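Local coordinates for AvrL567-D (Melampsora lini, PDB 2QVT), which is a flax rust avirulence protein, probably recognised in the host plant by disease resistance proteins, its own biochemical activity being unknown, at residues V49-L54 with P67-I72. Residues are numbered along the deposited sequence; the frame is centred on the assembly and turned at random.
Sequences VTLSGL and PLFKWI
Leu54 carries most of this contact, meeting Trp71 with its side chain and Ile72 with its carbonyl. One hydrogen bond joins the segments, from Ile72 N to Leu54 O at 2.7 Å, fairly straight (164° at the hydrogen), its donor tilted 26° from the carbonyl plane. Leu54 O also stands 3.6 Å over one face of the Trp71 indole, off-centre, nearest CE3 and CD2. The Leu54 side chain runs beside the indole in the same direction, CB 3.6 Å from Trp71 CZ3 and CD2 equally near CH2. A chi1 of -174° turns the Trp71 side chain away from its own N, bringing the six-membered ring to Leu54; NE1 is hydrogen-bonded to Gly74 O. Ile72 CD1 reaches back to Gly53 O (3.3 Å) and Thr50 CG2 (4.1 Å). Leu51 CD1 lies loosely at the edge of the Phe69 ring, 4.4 Å from CE1. The type I' beta turn Leu51-Leu54, closed by a Leu54 N to Leu51 O hydrogen bond, links outer strand 48-51 to central strand 55-59 and sets Leu54 beside the end of 67-71. The Ile72-Leu54 bond thus carries the pairing of 55-59 with 67-71 one step beyond the strand ends, while 48-51 meets 67-72 through side chains.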
ATOM      1  N   VAL A  49      -3.264  -2.543  -8.412  1.00 22.71           N
ATOM      2  CA  VAL A  49      -2.101  -3.427  -8.544  1.00 23.35           C
ATOM      3  C   VAL A  49      -2.244  -4.711  -7.701  1.00 22.55           C
ATOM      4  O   VAL A  49      -3.119  -4.809  -6.871  1.00 22.62           O
ATOM      5  CB  VAL A  49      -0.781  -2.729  -8.112  1.00 23.39           C
ATOM      6  CG1 VAL A  49      -0.450  -1.579  -9.036  1.00 23.04           C
ATOM      7  CG2 VAL A  49      -0.866  -2.259  -6.635  1.00 23.70           C
ATOM      8  N   THR A  50      -1.387  -5.698  -7.951  1.00 23.00           N
ATOM      9  CA  THR A  50      -1.290  -6.869  -7.088  1.00 22.65           C
ATOM     10  C   THR A  50       0.087  -6.930  -6.481  1.00 22.29           C
ATOM     11  O   THR A  50       1.088  -6.645  -7.143  1.00 22.00           O
ATOM     12  CB  THR A  50      -1.609  -8.151  -7.849  1.00 24.02           C
ATOM     13  OG1 THR A  50      -2.911  -7.999  -8.450  1.00 25.33           O
ATOM     14  CG2 THR A  50      -1.613  -9.401  -6.874  1.00 19.88           C
ATOM     15  N   LEU A  51       0.132  -7.273  -5.209  1.00 22.12           N
ATOM     16  CA  LEU A  51       1.384  -7.261  -4.466  1.00 22.62           C
ATOM     17  C   LEU A  51       1.759  -8.697  -4.196  1.00 23.53           C
ATOM     18  O   LEU A  51       0.956  -9.448  -3.618  1.00 23.89           O
ATOM     19  CB  LEU A  51       1.205  -6.515  -3.122  1.00 22.32           C
ATOM     20  CG  LEU A  51       0.930  -4.995  -3.136  1.00 22.43           C
ATOM     21  CD1 LEU A  51       0.923  -4.451  -1.730  1.00 20.77           C
ATOM     22  CD2 LEU A  51       1.883  -4.156  -4.033  1.00 21.29           C
ATOM     23  N   SER A  52       2.961  -9.083  -4.614  1.00 23.34           N
ATOM     24  CA  SER A  52       3.473 -10.390  -4.314  1.00 24.46           C
ATOM     25  C   SER A  52       2.570 -11.565  -4.774  1.00 24.43           C
ATOM     26  O   SER A  52       2.686 -12.649  -4.224  1.00 24.86           O
ATOM     27  CB  SER A  52       3.717 -10.503  -2.807  1.00 25.08           C
ATOM     28  OG  SER A  52       4.644  -9.548  -2.334  1.00 26.95           O
ATOM     29  N   GLY A  53       1.681 -11.367  -5.748  1.00 23.68           N
ATOM     30  CA  GLY A  53       0.753 -12.433  -6.090  1.00 24.04           C
ATOM     31  C   GLY A  53      -0.358 -12.743  -5.063  1.00 24.28           C
ATOM     32  O   GLY A  53      -1.129 -13.687  -5.251  1.00 23.68           O
ATOM     33  N   LEU A  54      -0.484 -11.933  -4.008  1.00 23.83           N
ATOM     34  CA  LEU A  54      -1.336 -12.275  -2.854  1.00 24.23           C
ATOM     35  C   LEU A  54      -2.449 -11.258  -2.528  1.00 24.10           C
ATOM     36  O   LEU A  54      -3.520 -11.645  -2.059  1.00 23.78           O
ATOM     37  CB  LEU A  54      -0.473 -12.479  -1.606  1.00 23.46           C
ATOM     38  CG  LEU A  54       0.562 -13.608  -1.662  1.00 26.96           C
ATOM     39  CD1 LEU A  54       1.540 -13.499  -0.496  1.00 26.71           C
ATOM     40  CD2 LEU A  54      -0.089 -15.035  -1.776  1.00 26.67           C
ATOM     41  N   PRO A  67      -4.787   3.631   0.235  1.00 23.03           N
ATOM     42  CA  PRO A  67      -5.091   2.424  -0.515  1.00 21.92           C
ATOM     43  C   PRO A  67      -5.953   1.484   0.309  1.00 21.40           C
ATOM     44  O   PRO A  67      -5.950   1.532   1.559  1.00 21.57           O
ATOM     45  CB  PRO A  67      -3.708   1.803  -0.738  1.00 21.45           C
ATOM     46  CG  PRO A  67      -2.937   2.204   0.553  1.00 23.83           C
ATOM     47  CD  PRO A  67      -3.471   3.579   0.913  1.00 21.70           C
ATOM     48  N   LEU A  68      -6.667   0.618  -0.395  1.00 21.49           N
ATOM     49  CA  LEU A  68      -7.408  -0.505   0.207  1.00 20.98           C
ATOM     50  C   LEU A  68      -6.828  -1.851  -0.308  1.00 21.02           C
ATOM     51  O   LEU A  68      -6.235  -1.926  -1.386  1.00 19.79           O
ATOM     52  CB  LEU A  68      -8.908  -0.387  -0.109  1.00 21.71           C
ATOM     53  CG  LEU A  68      -9.670   0.903   0.315  1.00 23.51           C
ATOM     54  CD1 LEU A  68     -11.169   0.736  -0.028  1.00 25.26           C
ATOM     55  CD2 LEU A  68      -9.491   1.341   1.808  1.00 19.17           C
ATOM     56  N   PHE A  69      -7.042  -2.898   0.464  1.00 20.69           N
ATOM     57  CA  PHE A  69      -6.397  -4.164   0.260  1.00 21.39           C
ATOM     58  C   PHE A  69      -7.430  -5.278   0.283  1.00 21.98           C
ATOM     59  O   PHE A  69      -8.423  -5.205   1.026  1.00 22.73           O
ATOM     60  CB  PHE A  69      -5.360  -4.371   1.353  1.00 20.17           C
ATOM     61  CG  PHE A  69      -4.324  -3.300   1.364  1.00 23.53           C
ATOM     62  CD1 PHE A  69      -3.234  -3.349   0.466  1.00 20.12           C
ATOM     63  CD2 PHE A  69      -4.439  -2.208   2.227  1.00 23.36           C
ATOM     64  CE1 PHE A  69      -2.297  -2.373   0.459  1.00 18.96           C
ATOM     65  CE2 PHE A  69      -3.473  -1.209   2.211  1.00 21.62           C
ATOM     66  CZ  PHE A  69      -2.408  -1.296   1.308  1.00 20.87           C
ATOM     67  N   LYS A  70      -7.203  -6.277  -0.564  1.00 22.54           N
ATOM     68  CA  LYS A  70      -7.963  -7.487  -0.526  1.00 23.73           C
ATOM     69  C   LYS A  70      -7.070  -8.699  -0.771  1.00 24.19           C
ATOM     70  O   LYS A  70      -6.384  -8.773  -1.813  1.00 24.97           O
ATOM     71  CB  LYS A  70      -9.087  -7.457  -1.576  1.00 24.90           C
ATOM     72  CG  LYS A  70     -10.052  -8.657  -1.472  1.00 26.52           C
ATOM     73  CD  LYS A  70     -11.087  -8.607  -2.555  1.00 30.67           C
ATOM     74  CE  LYS A  70     -12.189  -7.698  -2.203  1.00 31.92           C
ATOM     75  NZ  LYS A  70     -13.309  -7.851  -3.202  1.00 35.03           N
ATOM     76  N   TRP A  71      -7.111  -9.653   0.148  1.00 23.12           N
ATOM     77  CA  TRP A  71      -6.490 -10.967  -0.083  1.00 24.65           C
ATOM     78  C   TRP A  71      -7.043 -11.740  -1.293  1.00 24.56           C
ATOM     79  O   TRP A  71      -8.202 -12.107  -1.321  1.00 23.96           O
ATOM     80  CB  TRP A  71      -6.601 -11.863   1.182  1.00 23.74           C
ATOM     81  CG  TRP A  71      -5.847 -13.202   1.052  1.00 24.24           C
ATOM     82  CD1 TRP A  71      -6.395 -14.434   0.749  1.00 24.21           C
ATOM     83  CD2 TRP A  71      -4.440 -13.415   1.183  1.00 20.48           C
ATOM     84  NE1 TRP A  71      -5.413 -15.393   0.733  1.00 23.00           N
ATOM     85  CE2 TRP A  71      -4.208 -14.803   0.999  1.00 23.04           C
ATOM     86  CE3 TRP A  71      -3.351 -12.576   1.484  1.00 22.40           C
ATOM     87  CZ2 TRP A  71      -2.923 -15.373   1.070  1.00 22.35           C
ATOM     88  CZ3 TRP A  71      -2.077 -13.144   1.570  1.00 23.10           C
ATOM     89  CH2 TRP A  71      -1.876 -14.528   1.352  1.00 23.54           C
ATOM     90  N   ILE A  72      -6.177 -12.061  -2.253  1.00 26.45           N
ATOM     91  CA  ILE A  72      -6.605 -12.883  -3.397  1.00 28.12           C
ATOM     92  C   ILE A  72      -5.782 -14.152  -3.506  1.00 30.36           C
ATOM     93  O   ILE A  72      -5.824 -14.800  -4.547  1.00 31.28           O
ATOM     94  CB  ILE A  72      -6.639 -12.104  -4.775  1.00 27.62           C
ATOM     95  CG1 ILE A  72      -5.303 -11.415  -5.112  1.00 26.30           C
ATOM     96  CG2 ILE A  72      -7.792 -11.065  -4.755  1.00 26.00           C
ATOM     97  CD1 ILE A  72      -4.111 -12.316  -5.491  1.00 24.59           C
TER